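Side-chain contacts in cellobiose 2-epimerase (Caldibacillus thermoamylovorans, PDB 5ZHB), which catalyses the epimerisation of cellobiose at C2 of its reducing-end glucose, giving glucosyl-mannose: residues Met343-Ser346 with Trp352-Ser355; Asp288-Tyr293 with Trp336-Thr341; Val35-His40 with Gly360-Arg365; Asn6-Glu11 with Ala378-Glu383. All coordinates share one frame; numbering follows the deposited sequence.

Interaction 1 (Met343-Ser346 with Trp352-Ser355); sequences MIDS and WYWS
Tyr353 N donates a backbone hydrogen bond to Met343 O at 2.9 Å. The bond is nearly straight, and the donor lies almost on the line of the carbonyl. Trp352 CA sits beside the same oxygen at 3.5 Å as a CA-H...O contact. Ile344 and Trp352 form a single beta bridge, so the chain that leaves helix 326-343 turns back and pairs briefly with itself before strand 355-356.

Two CH-pi contacts flank this pairing. Ile344 CG1 lies over a face of the Trp352 indole, 3.9 Å from the centroid of the five-membered ring. Asp345 CB lies over a face of the Tyr353 ring, 4.1 Å from its centroid. The Asp345 CG is anti to its own backbone N (chi1 -168°), which lays the carboxylate across the phenol, the two planes 30° apart. Asp345 OD2 also forms a salt bridge with Arg347.

Apolar contacts are looser. Met343 CG approaches Trp352 CE3 at 4.1 Å. The side chain bends at chi2 and chi3, which sets Met343 SD 3.4 Å from Tyr353 O and beside Ser355 CA.

Trp352 NE1 is hydrogen-bonded to Glu11 of helix 2-21, so the indole has its polar edge satisfied while Ile344 covers a face. The contact therefore joins one short backbone pairing to two rings each met on one face by an aliphatic carbon, and the charge of Asp345 is probably offset by Arg347.

Interaction 2 (Asp288-Tyr293 with Trp336-Thr341); sequences DGSLAY and WDYVKT
Ser290 CB sits over the centre of the Tyr338 ring. It lies 3.6 Å from the ring centroid and only 8° off the ring normal, so CB stands almost straight above the ring centre in a CH-pi contact. The phenol ring reaches this place because Tyr338 CG is anti to the backbone N (chi1 -179°), which carries the ring out from helix 326-343 toward the loop.

Asp288 comes to the same ring obliquely. Its OD2 is 3.4 Å from Tyr338 CE1, and the carboxylate and ring planes are 55° apart. No bond holds the acid to the tyrosine. Asp288 OD1 is gripped from within its own loop. Ser290 OG donates to Asp288 OD1 at 2.7 Å, on the syn side of the carboxylate. Ser290 N donates to the same OD1 at 3.0 Å from above the carboxylate plane, which makes an Asx turn. One oxygen thus takes two donors from a single residue. This probably limits how the serine can turn and is consistent with CB staying over the ring.

Outside the two segments, Arg304 of strand 299-305 takes the other oxygen. It forms a salt bridge with Asp288 OD2 and a hydrogen bond with Ser290 OG, and it also touches Tyr338. The charge of the acid is therefore probably well balanced. The contact places the loop between helix 267-283 and strand 294-296 against helix 326-343. Strand 299-305 supplies the arginine, and Gln309 of helix 306-323 touches Ser290.

Interaction 3 (Val35-His40 with Gly360-Arg365); sequences VDYDLH and GQPTKR
Tyr37 sits on a type I beta turn, Asp36 to Leu39, that joins strands 34-35 and 41-42 at the surface of the (alpha/alpha)6 barrel of this epimerase family. The turn meets the loop that follows strand 355-356. In that loop Lys364 is the centre of an inverse gamma turn. Tyr37 carries the contact.

The Tyr37 ring lies against the backbone and the side chain of Lys364. Lys364 CA is over one face, 3.9 Å from the ring centroid, as a CH-pi contact. The lysine side chain crosses the ring at a slant, with Lys364 CG 3.7 Å from Tyr37 CE2. Tyr37 CG is anti to its backbone N (chi1 176°), and this extends the ring across the loop to Pro362.

Other atoms meet the ring at its edge, near its plane. Arg365 O is at the edge, 3.7 Å from Tyr37 CD1. Pro362 CB meets the hydroxyl end. With alanine at Tyr37, the CA-H of Lys364 would probably lose its ring face and Pro362 CB its neighbour, opening a gap between turn and loop.

Arg347 also attends the tyrosine. It makes a cation-pi contact with the ring and a hydrogen bond to Tyr37 O. The turn has an internal backbone bond of its own, from Leu39 N to Asp36 O. Across the contact, Tyr37 OH ends 3.7 Å from Pro362 CB.

Interaction 4 (Asn6-Glu11 with Ala378-Glu383); sequences NEFRNE and ARFCLE
Phe8 presents a ring face to the edge of Phe380. Phe380 CZ stands over the centre of the Phe8 ring, 3.7 Å above its plane. The pair is edge-to-face, with centroids 4.8 Å apart and planes at 52°. Phe8 CD1 and Phe380 CZ are closest, at 3.8 Å. Phe8 CG is anti to its carbonyl carbon (chi1 -56°), a turn that directs the ring from helix 2-21 to helix 375-387.

Cys381 packs beside this pair. Its SG lies 4.1 Å from Phe8 CB and 3.3 Å from Phe8 O. The helices come close here, with the CA atoms of Phe8 and Cys381 5.2 Å apart.

The Phe8 ring also meets Trp336 and Phe384, each edge-to-face. Phe380 touches Val310, Met313 and Val314 of helix 306-323. A serine at the place of Phe8 would probably leave the edge of Phe380 without its aromatic face and open a gap between the two terminal helices.

The contact packs the first helix against the last, consistent with closure of the (alpha/alpha)6 barrel. All three residues are buried. The contact rests on dispersion and ring electrostatics, and the small side chain of Cys381 is consistent with the close approach of the backbones.

In the fold
The four contacts lie in an (alpha/alpha)6-barrel fold, as in N-acylglucosamine 2-epimerases. Along the chain, interaction 2 closes before interaction 1 opens. Interaction 3 spans both, and interaction 4 spans all of them by pairing the first helix with the last. Interactions 1 and 3 are closest, with centres about 8 Å apart, joined by Ser355 and Thr363. The centres of interactions 1 and 2 are about 11 Å apart, and the two meet where helix 326-343 ends. Those of interactions 3 and 4 are about 22 Å apart, and they do not touch. Glu7 and Glu11 of helix 2-21 reach interactions 2 and 1. The N-terminal helix is thereby tied to the C-terminal part of the chain.

Interaction 1 (Met343-Ser346 with Trp352-Ser355)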
loop_
_atom_site.group_PDB
_atom_site.type_symbol
_atom_site.label_atom_id
_atom_site.label_comp_id
_atom_site.label_asym_id
_atom_site.label_seq_id
_atom_site.Cartn_x
_atom_site.Cartn_y
_atom_site.Cartn_z
ATOM N N MET A 343 -12.348 9.142 12.504
ATOM C CA MET A 343 -11.205 8.267 12.263
ATOM C C MET A 343 -9.918 8.845 12.840
ATOM O O MET A 343 -9.037 8.082 13.221
ATOM C CB MET A 343 -10.988 8.056 10.758
ATOM C CG MET A 343 -10.023 6.919 10.349
ATOM S SD MET A 343 -10.574 5.234 10.715
ATOM C CE MET A 343 -11.946 5.198 9.545
ATOM N N ILE A 344 -9.770 10.182 12.863
ATOM C CA ILE A 344 -8.541 10.777 13.374
ATOM C C ILE A 344 -8.672 10.857 14.897
ATOM O O ILE A 344 -9.624 11.434 15.389
ATOM C CB ILE A 344 -8.250 12.158 12.752
ATOM C CG1 ILE A 344 -8.131 12.083 11.226
ATOM C CG2 ILE A 344 -6.985 12.775 13.387
ATOM C CD1 ILE A 344 -7.664 13.363 10.548
ATOM N N ASP A 345 -7.713 10.281 15.617
ATOM C CA ASP A 345 -7.775 10.130 17.070
ATOM C C ASP A 345 -7.474 11.496 17.679
ATOM O O ASP A 345 -6.517 12.120 17.271
ATOM C CB ASP A 345 -6.721 9.129 17.512
ATOM C CG ASP A 345 -6.808 8.624 18.939
ATOM O OD1 ASP A 345 -7.554 9.240 19.735
ATOM O OD2 ASP A 345 -6.245 7.564 19.194
ATOM N N SER A 346 -8.267 11.960 18.638
ATOM C CA SER A 346 -7.933 13.227 19.264
ATOM C C SER A 346 -7.242 13.019 20.617
ATOM O O SER A 346 -6.907 13.989 21.293
ATOM C CB SER A 346 -9.124 14.113 19.357
ATOM O OG SER A 346 -10.092 13.488 20.173
ATOM N N TRP A 352 -4.260 7.883 13.853
ATOM C CA TRP A 352 -5.545 7.475 13.317
ATOM C C TRP A 352 -5.931 6.126 13.919
ATOM O O TRP A 352 -5.125 5.222 14.132
ATOM C CB TRP A 352 -5.489 7.393 11.776
ATOM C CG TRP A 352 -5.274 8.692 11.031
ATOM C CD1 TRP A 352 -4.630 9.825 11.419
ATOM C CD2 TRP A 352 -5.766 8.971 9.697
ATOM N NE1 TRP A 352 -4.680 10.782 10.439
ATOM C CE2 TRP A 352 -5.377 10.283 9.365
ATOM C CE3 TRP A 352 -6.517 8.240 8.775
ATOM C CZ2 TRP A 352 -5.692 10.866 8.142
ATOM C CZ3 TRP A 352 -6.831 8.821 7.567
ATOM C CH2 TRP A 352 -6.453 10.118 7.265
ATOM N N TYR A 353 -7.225 5.942 14.129
ATOM C CA TYR A 353 -7.706 4.620 14.479
ATOM C C TYR A 353 -7.612 3.665 13.289
ATOM O O TYR A 353 -7.655 4.080 12.133
ATOM C CB TYR A 353 -9.163 4.706 14.893
ATOM C CG TYR A 353 -9.445 5.611 16.071
ATOM C CD1 TYR A 353 -8.891 5.365 17.327
ATOM C CD2 TYR A 353 -10.378 6.636 15.947
ATOM C CE1 TYR A 353 -9.181 6.198 18.403
ATOM C CE2 TYR A 353 -10.689 7.454 17.016
ATOM C CZ TYR A 353 -10.121 7.209 18.248
ATOM O OH TYR A 353 -10.481 8.024 19.268
ATOM N N TRP A 354 -7.472 2.378 13.598
ATOM C CA TRP A 354 -7.451 1.340 12.593
ATOM C C TRP A 354 -8.768 1.362 11.821
ATOM O O TRP A 354 -8.800 1.335 10.591
ATOM C CB TRP A 354 -7.240 -0.015 13.281
ATOM C CG TRP A 354 -7.156 -1.170 12.313
ATOM C CD1 TRP A 354 -8.188 -1.663 11.560
ATOM C CD2 TRP A 354 -6.025 -2.006 12.021
ATOM N NE1 TRP A 354 -7.767 -2.698 10.776
ATOM C CE2 TRP A 354 -6.456 -2.960 11.068
ATOM C CE3 TRP A 354 -4.716 -2.067 12.493
ATOM C CZ2 TRP A 354 -5.617 -3.950 10.570
ATOM C CZ3 TRP A 354 -3.896 -3.071 12.033
ATOM C CH2 TRP A 354 -4.343 -4.005 11.090
ATOM N N SER A 355 -9.872 1.369 12.574
ATOM C CA SER A 355 -11.189 1.340 11.956
ATOM C C SER A 355 -12.225 1.916 12.904
ATOM O O SER A 355 -11.937 2.127 14.086
ATOM C CB SER A 355 -11.539 -0.065 11.482
ATOM O OG SER A 355 -11.531 -1.016 12.534
#

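Interaction 2 (Asp288-Tyr293 with Trp336-Thr341)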
loop_
_atom_site.group_PDB
_atom_site.type_symbol
_atom_site.label_atom_id
_atom_site.label_comp_id
_atom_site.label_asym_id
_atom_site.label_seq_id
_atom_site.Cartn_x
_atom_site.Cartn_y
_atom_site.Cartn_z
ATOM N N ASP A 288 -23.459 8.048 4.901
ATOM C CA ASP A 288 -22.705 9.108 5.587
ATOM C C ASP A 288 -21.512 9.599 4.761
ATOM O O ASP A 288 -20.827 10.533 5.162
ATOM C CB ASP A 288 -22.305 8.745 7.014
ATOM C CG ASP A 288 -21.398 7.530 7.113
ATOM O OD1 ASP A 288 -20.935 7.087 6.041
ATOM O OD2 ASP A 288 -21.228 6.995 8.228
ATOM N N GLY A 289 -21.263 9.000 3.589
ATOM C CA GLY A 289 -20.157 9.418 2.740
ATOM C C GLY A 289 -18.895 8.577 2.962
ATOM O O GLY A 289 -17.930 8.714 2.209
ATOM N N SER A 290 -18.914 7.705 3.976
ATOM C CA SER A 290 -17.772 6.837 4.278
ATOM C C SER A 290 -17.777 5.640 3.327
ATOM O O SER A 290 -18.763 5.407 2.636
ATOM C CB SER A 290 -17.770 6.414 5.749
ATOM O OG SER A 290 -18.745 5.424 6.057
ATOM N N LEU A 291 -16.699 4.847 3.303
ATOM C CA LEU A 291 -16.702 3.617 2.514
ATOM C C LEU A 291 -16.753 2.384 3.395
ATOM O O LEU A 291 -16.013 2.268 4.367
ATOM C CB LEU A 291 -15.483 3.500 1.615
ATOM C CG LEU A 291 -15.602 4.304 0.329
ATOM C CD1 LEU A 291 -15.202 5.715 0.617
ATOM C CD2 LEU A 291 -14.816 3.659 -0.762
ATOM N N ALA A 292 -17.606 1.438 2.980
ATOM C CA ALA A 292 -17.633 0.100 3.517
ATOM C C ALA A 292 -16.314 -0.599 3.215
ATOM O O ALA A 292 -15.527 -0.117 2.402
ATOM C CB ALA A 292 -18.807 -0.680 2.923
ATOM N N TYR A 293 -16.129 -1.779 3.822
ATOM C CA TYR A 293 -14.879 -2.515 3.691
ATOM C C TYR A 293 -14.953 -3.581 2.601
ATOM O O TYR A 293 -14.127 -3.606 1.689
ATOM C CB TYR A 293 -14.539 -3.107 5.063
ATOM C CG TYR A 293 -13.227 -3.863 5.111
ATOM C CD1 TYR A 293 -12.060 -3.346 4.547
ATOM C CD2 TYR A 293 -13.168 -5.117 5.696
ATOM C CE1 TYR A 293 -10.862 -4.045 4.606
ATOM C CE2 TYR A 293 -11.988 -5.830 5.739
ATOM C CZ TYR A 293 -10.840 -5.296 5.188
ATOM O OH TYR A 293 -9.705 -6.045 5.250
ATOM N N TRP A 336 -13.632 13.054 3.773
ATOM C CA TRP A 336 -12.743 13.795 4.638
ATOM C C TRP A 336 -13.458 14.235 5.911
ATOM O O TRP A 336 -12.926 14.079 7.014
ATOM C CB TRP A 336 -12.152 14.983 3.904
ATOM C CG TRP A 336 -11.215 15.789 4.762
ATOM C CD1 TRP A 336 -11.268 17.137 4.939
ATOM C CD2 TRP A 336 -10.068 15.322 5.499
ATOM N NE1 TRP A 336 -10.253 17.546 5.756
ATOM C CE2 TRP A 336 -9.486 16.464 6.100
ATOM C CE3 TRP A 336 -9.467 14.077 5.717
ATOM C CZ2 TRP A 336 -8.347 16.394 6.893
ATOM C CZ3 TRP A 336 -8.324 14.016 6.507
ATOM C CH2 TRP A 336 -7.771 15.158 7.067
ATOM N N ASP A 337 -14.688 14.739 5.779
ATOM C CA ASP A 337 -15.472 15.083 6.956
ATOM C C ASP A 337 -15.682 13.905 7.890
ATOM O O ASP A 337 -15.624 14.055 9.108
ATOM C CB ASP A 337 -16.860 15.596 6.615
ATOM C CG ASP A 337 -16.892 17.109 6.636
ATOM O OD1 ASP A 337 -16.586 17.673 7.722
ATOM O OD2 ASP A 337 -17.144 17.692 5.561
ATOM N N TYR A 338 -16.024 12.749 7.324
ATOM C CA TYR A 338 -16.171 11.559 8.133
ATOM C C TYR A 338 -14.863 11.264 8.881
ATOM O O TYR A 338 -14.890 10.949 10.079
ATOM C CB TYR A 338 -16.536 10.356 7.268
ATOM C CG TYR A 338 -16.715 9.102 8.093
ATOM C CD1 TYR A 338 -17.951 8.735 8.615
ATOM C CD2 TYR A 338 -15.625 8.278 8.344
ATOM C CE1 TYR A 338 -18.092 7.595 9.395
ATOM C CE2 TYR A 338 -15.753 7.167 9.142
ATOM C CZ TYR A 338 -16.983 6.812 9.657
ATOM O OH TYR A 338 -17.025 5.679 10.413
ATOM N N VAL A 339 -13.743 11.304 8.136
ATOM C CA VAL A 339 -12.430 10.968 8.658
ATOM C C VAL A 339 -12.049 11.901 9.817
ATOM O O VAL A 339 -11.515 11.451 10.834
ATOM C CB VAL A 339 -11.346 10.980 7.564
ATOM C CG1 VAL A 339 -9.937 10.926 8.134
ATOM C CG2 VAL A 339 -11.521 9.813 6.599
ATOM N N LYS A 340 -12.241 13.208 9.649
ATOM C CA LYS A 340 -11.969 14.131 10.741
ATOM C C LYS A 340 -12.894 13.879 11.913
ATOM O O LYS A 340 -12.452 13.981 13.037
ATOM C CB LYS A 340 -12.158 15.594 10.356
ATOM C CG LYS A 340 -11.080 16.102 9.440
ATOM C CD LYS A 340 -11.283 17.592 9.230
ATOM C CE LYS A 340 -12.589 17.856 8.521
ATOM N NZ LYS A 340 -12.533 19.196 7.921
ATOM N N THR A 341 -14.160 13.514 11.661
ATOM C CA THR A 341 -15.111 13.330 12.739
ATOM C C THR A 341 -14.880 12.027 13.502
ATOM O O THR A 341 -15.080 12.040 14.708
ATOM C CB THR A 341 -16.564 13.412 12.287
ATOM O OG1 THR A 341 -16.619 14.684 11.674
ATOM C CG2 THR A 341 -17.555 13.320 13.439
#

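Interaction 3 (Val35-His40 with Gly360-Arg365)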
loop_
_atom_site.group_PDB
_atom_site.type_symbol
_atom_site.label_atom_id
_atom_site.label_comp_id
_atom_site.label_asym_id
_atom_site.label_seq_id
_atom_site.Cartn_x
_atom_site.Cartn_y
_atom_site.Cartn_z
ATOM N N VAL A 35 2.073 -0.118 18.822
ATOM C CA VAL A 35 1.353 0.751 19.723
ATOM C C VAL A 35 -0.075 0.227 19.782
ATOM O O VAL A 35 -0.758 0.225 18.769
ATOM C CB VAL A 35 1.387 2.206 19.249
ATOM C CG1 VAL A 35 0.593 3.093 20.195
ATOM C CG2 VAL A 35 2.804 2.719 19.037
ATOM N N ASP A 36 -0.513 -0.228 20.957
ATOM C CA ASP A 36 -1.832 -0.827 21.088
ATOM C C ASP A 36 -2.873 0.285 21.130
ATOM O O ASP A 36 -2.522 1.462 21.167
ATOM C CB ASP A 36 -1.907 -1.798 22.257
ATOM C CG ASP A 36 -1.453 -1.225 23.593
ATOM O OD1 ASP A 36 -1.745 -0.029 23.846
ATOM O OD2 ASP A 36 -0.820 -1.979 24.365
ATOM N N TYR A 37 -4.152 -0.117 21.068
ATOM C CA TYR A 37 -5.285 0.786 21.061
ATOM C C TYR A 37 -5.203 1.766 22.237
ATOM O O TYR A 37 -5.624 2.912 22.109
ATOM C CB TYR A 37 -6.584 -0.000 21.224
ATOM C CG TYR A 37 -7.786 0.921 21.314
ATOM C CD1 TYR A 37 -8.184 1.654 20.209
ATOM C CD2 TYR A 37 -8.466 1.121 22.515
ATOM C CE1 TYR A 37 -9.279 2.493 20.256
ATOM C CE2 TYR A 37 -9.543 1.993 22.585
ATOM C CZ TYR A 37 -9.955 2.677 21.456
ATOM O OH TYR A 37 -11.021 3.534 21.489
ATOM N N ASP A 38 -4.686 1.303 23.381
ATOM C CA ASP A 38 -4.654 2.141 24.578
ATOM C C ASP A 38 -3.365 2.968 24.633
ATOM O O ASP A 38 -3.073 3.562 25.671
ATOM C CB ASP A 38 -4.903 1.287 25.815
ATOM C CG ASP A 38 -3.886 0.184 26.052
ATOM O OD1 ASP A 38 -2.819 0.223 25.403
ATOM O OD2 ASP A 38 -4.168 -0.697 26.887
ATOM N N LEU A 39 -2.590 3.006 23.531
ATOM C CA LEU A 39 -1.448 3.901 23.375
ATOM C C LEU A 39 -0.233 3.477 24.202
ATOM O O LEU A 39 0.742 4.237 24.242
ATOM C CB LEU A 39 -1.800 5.373 23.596
ATOM C CG LEU A 39 -2.972 5.906 22.770
ATOM C CD1 LEU A 39 -3.192 7.369 23.116
ATOM C CD2 LEU A 39 -2.748 5.709 21.248
ATOM N N HIS A 40 -0.210 2.253 24.761
ATOM C CA HIS A 40 1.069 1.677 25.199
ATOM C C HIS A 40 1.988 1.358 24.015
ATOM O O HIS A 40 1.581 0.720 23.041
ATOM C CB HIS A 40 0.902 0.414 26.036
ATOM C CG HIS A 40 0.282 0.690 27.355
ATOM N ND1 HIS A 40 -0.982 0.271 27.705
ATOM C CD2 HIS A 40 0.783 1.345 28.428
ATOM C CE1 HIS A 40 -1.236 0.697 28.929
ATOM N NE2 HIS A 40 -0.191 1.344 29.376
ATOM N N GLY A 360 -20.205 4.227 15.095
ATOM C CA GLY A 360 -19.362 5.407 15.230
ATOM C C GLY A 360 -18.236 5.239 16.256
ATOM O O GLY A 360 -17.383 6.114 16.399
ATOM N N GLN A 361 -18.163 4.096 16.924
ATOM C CA GLN A 361 -17.120 3.917 17.926
ATOM C C GLN A 361 -15.854 3.343 17.289
ATOM O O GLN A 361 -15.919 2.459 16.431
ATOM C CB GLN A 361 -17.486 2.968 19.069
ATOM C CG GLN A 361 -18.732 3.366 19.852
ATOM C CD GLN A 361 -18.479 4.358 20.969
ATOM O OE1 GLN A 361 -18.842 4.114 22.125
ATOM N NE2 GLN A 361 -17.865 5.487 20.643
ATOM N N PRO A 362 -14.673 3.762 17.787
ATOM C CA PRO A 362 -13.401 3.187 17.338
ATOM C C PRO A 362 -13.286 1.689 17.620
ATOM O O PRO A 362 -13.615 1.218 18.703
ATOM C CB PRO A 362 -12.318 4.001 18.066
ATOM C CG PRO A 362 -13.038 5.220 18.640
ATOM C CD PRO A 362 -14.508 4.860 18.757
ATOM N N THR A 363 -12.760 0.935 16.645
ATOM C CA THR A 363 -12.434 -0.461 16.846
ATOM C C THR A 363 -11.187 -0.510 17.731
ATOM O O THR A 363 -10.222 0.212 17.486
ATOM C CB THR A 363 -12.200 -1.143 15.498
ATOM O OG1 THR A 363 -13.251 -0.807 14.583
ATOM C CG2 THR A 363 -12.028 -2.641 15.640
ATOM N N LYS A 364 -11.167 -1.421 18.695
ATOM C CA LYS A 364 -10.103 -1.442 19.698
ATOM C C LYS A 364 -8.948 -2.289 19.202
ATOM O O LYS A 364 -8.707 -3.383 19.692
ATOM C CB LYS A 364 -10.603 -1.932 21.062
ATOM C CG LYS A 364 -11.566 -0.975 21.698
ATOM C CD LYS A 364 -12.009 -1.429 23.084
ATOM C CE LYS A 364 -12.732 -0.361 23.832
ATOM N NZ LYS A 364 -13.837 0.154 23.030
ATOM N N ARG A 365 -8.283 -1.774 18.178
ATOM C CA ARG A 365 -7.202 -2.440 17.488
ATOM C C ARG A 365 -6.007 -1.513 17.568
ATOM O O ARG A 365 -6.195 -0.320 17.806
ATOM C CB ARG A 365 -7.529 -2.588 15.995
ATOM C CG ARG A 365 -8.526 -3.690 15.692
ATOM C CD ARG A 365 -8.291 -4.242 14.315
ATOM N NE ARG A 365 -6.968 -4.875 14.282
ATOM C CZ ARG A 365 -6.570 -5.653 13.295
ATOM N NH1 ARG A 365 -7.434 -5.985 12.349
ATOM N NH2 ARG A 365 -5.326 -6.107 13.270
#

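Interaction 4 (Asn6-Glu11 with Ala378-Glu383)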
loop_
_atom_site.group_PDB
_atom_site.type_symbol
_atom_site.label_atom_id
_atom_site.label_comp_id
_atom_site.label_asym_id
_atom_site.label_seq_id
_atom_site.Cartn_x
_atom_site.Cartn_y
_atom_site.Cartn_z
ATOM N N ASN A 6 -4.783 22.265 2.482
ATOM C CA ASN A 6 -4.131 22.785 3.674
ATOM C C ASN A 6 -4.520 21.956 4.888
ATOM O O ASN A 6 -3.721 21.762 5.786
ATOM C CB ASN A 6 -4.431 24.261 3.923
ATOM C CG ASN A 6 -3.606 25.154 3.025
ATOM O OD1 ASN A 6 -2.372 25.064 3.012
ATOM N ND2 ASN A 6 -4.256 26.016 2.259
ATOM N N GLU A 7 -5.749 21.466 4.946
ATOM C CA GLU A 7 -6.164 20.623 6.055
ATOM C C GLU A 7 -5.423 19.282 6.039
ATOM O O GLU A 7 -5.103 18.744 7.105
ATOM C CB GLU A 7 -7.670 20.404 6.050
ATOM C CG GLU A 7 -8.420 21.634 6.547
ATOM C CD GLU A 7 -9.870 21.357 6.870
ATOM O OE1 GLU A 7 -10.310 20.189 6.804
ATOM O OE2 GLU A 7 -10.567 22.346 7.190
ATOM N N PHE A 8 -5.124 18.766 4.846
ATOM C CA PHE A 8 -4.418 17.484 4.745
ATOM C C PHE A 8 -2.950 17.650 5.127
ATOM O O PHE A 8 -2.366 16.823 5.839
ATOM C CB PHE A 8 -4.454 16.931 3.322
ATOM C CG PHE A 8 -5.833 16.737 2.710
ATOM C CD1 PHE A 8 -6.978 16.659 3.496
ATOM C CD2 PHE A 8 -5.973 16.623 1.331
ATOM C CE1 PHE A 8 -8.221 16.462 2.906
ATOM C CE2 PHE A 8 -7.220 16.426 0.746
ATOM C CZ PHE A 8 -8.340 16.346 1.534
ATOM N N ARG A 9 -2.339 18.717 4.626
ATOM C CA ARG A 9 -0.959 19.028 4.952
ATOM C C ARG A 9 -0.775 19.286 6.447
ATOM O O ARG A 9 0.224 18.862 7.005
ATOM C CB ARG A 9 -0.526 20.283 4.190
ATOM C CG ARG A 9 0.970 20.529 4.220
ATOM C CD ARG A 9 1.251 21.875 3.544
ATOM N NE ARG A 9 2.679 22.187 3.608
ATOM C CZ ARG A 9 3.438 22.583 2.587
ATOM N NH1 ARG A 9 2.933 22.702 1.368
ATOM N NH2 ARG A 9 4.717 22.851 2.796
ATOM N N ASN A 10 -1.699 20.034 7.070
ATOM C CA ASN A 10 -1.692 20.241 8.507
ATOM C C ASN A 10 -1.760 18.891 9.229
ATOM O O ASN A 10 -1.017 18.664 10.183
ATOM C CB ASN A 10 -2.818 21.183 8.897
ATOM C CG ASN A 10 -2.984 21.326 10.386
ATOM O OD1 ASN A 10 -3.985 20.869 10.961
ATOM N ND2 ASN A 10 -2.004 21.927 11.032
ATOM N N GLU A 11 -2.663 18.011 8.782
ATOM C CA GLU A 11 -2.834 16.699 9.408
ATOM C C GLU A 11 -1.520 15.940 9.303
ATOM O O GLU A 11 -1.037 15.384 10.308
ATOM C CB GLU A 11 -4.059 15.942 8.880
ATOM C CG GLU A 11 -4.221 14.520 9.423
ATOM C CD GLU A 11 -4.342 14.382 10.940
ATOM O OE1 GLU A 11 -4.715 15.378 11.595
ATOM O OE2 GLU A 11 -4.050 13.292 11.478
ATOM N N ALA A 378 -0.142 8.965 4.943
ATOM C CA ALA A 378 0.827 9.937 4.470
ATOM C C ALA A 378 0.745 10.125 2.963
ATOM O O ALA A 378 0.746 11.258 2.480
ATOM C CB ALA A 378 2.236 9.569 4.845
ATOM N N ARG A 379 0.741 9.004 2.229
ATOM C CA ARG A 379 0.661 9.038 0.788
ATOM C C ARG A 379 -0.573 9.833 0.340
ATOM O O ARG A 379 -0.478 10.632 -0.589
ATOM C CB ARG A 379 0.681 7.611 0.225
ATOM C CG ARG A 379 0.692 7.657 -1.295
ATOM C CD ARG A 379 0.887 6.346 -2.009
ATOM N NE ARG A 379 -0.225 5.429 -1.765
ATOM C CZ ARG A 379 -0.284 4.181 -2.233
ATOM N NH1 ARG A 379 0.676 3.722 -3.007
ATOM N NH2 ARG A 379 -1.325 3.415 -1.940
ATOM N N PHE A 380 -1.726 9.615 0.988
ATOM C CA PHE A 380 -2.919 10.358 0.641
ATOM C C PHE A 380 -2.668 11.869 0.746
ATOM O O PHE A 380 -2.979 12.602 -0.198
ATOM C CB PHE A 380 -4.117 9.849 1.449
ATOM C CG PHE A 380 -5.032 10.932 1.991
ATOM C CD1 PHE A 380 -5.887 11.641 1.148
ATOM C CD2 PHE A 380 -5.037 11.230 3.348
ATOM C CE1 PHE A 380 -6.744 12.598 1.665
ATOM C CE2 PHE A 380 -5.888 12.190 3.860
ATOM C CZ PHE A 380 -6.721 12.891 3.015
ATOM N N CYS A 381 -2.153 12.338 1.892
ATOM C CA CYS A 381 -1.898 13.756 2.077
ATOM C C CYS A 381 -0.938 14.252 0.996
ATOM O O CYS A 381 -1.192 15.278 0.378
ATOM C CB CYS A 381 -1.325 14.031 3.464
ATOM S SG CYS A 381 -2.466 13.662 4.809
ATOM N N LEU A 382 0.132 13.504 0.735
ATOM C CA LEU A 382 1.161 13.889 -0.233
ATOM C C LEU A 382 0.661 13.918 -1.676
ATOM O O LEU A 382 1.056 14.786 -2.470
ATOM C CB LEU A 382 2.354 12.958 -0.084
ATOM C CG LEU A 382 3.110 13.085 1.247
ATOM C CD1 LEU A 382 4.122 11.976 1.361
ATOM C CD2 LEU A 382 3.777 14.440 1.387
ATOM N N GLU A 383 -0.234 12.991 -2.021
ATOM C CA GLU A 383 -0.776 12.958 -3.371
ATOM C C GLU A 383 -1.556 14.242 -3.660
ATOM O O GLU A 383 -1.432 14.808 -4.747
ATOM C CB GLU A 383 -1.658 11.722 -3.501
ATOM C CG GLU A 383 -0.904 10.452 -3.886
ATOM C CD GLU A 383 -0.372 10.490 -5.305
ATOM O OE1 GLU A 383 -1.125 10.900 -6.215
ATOM O OE2 GLU A 383 0.782 10.083 -5.495
#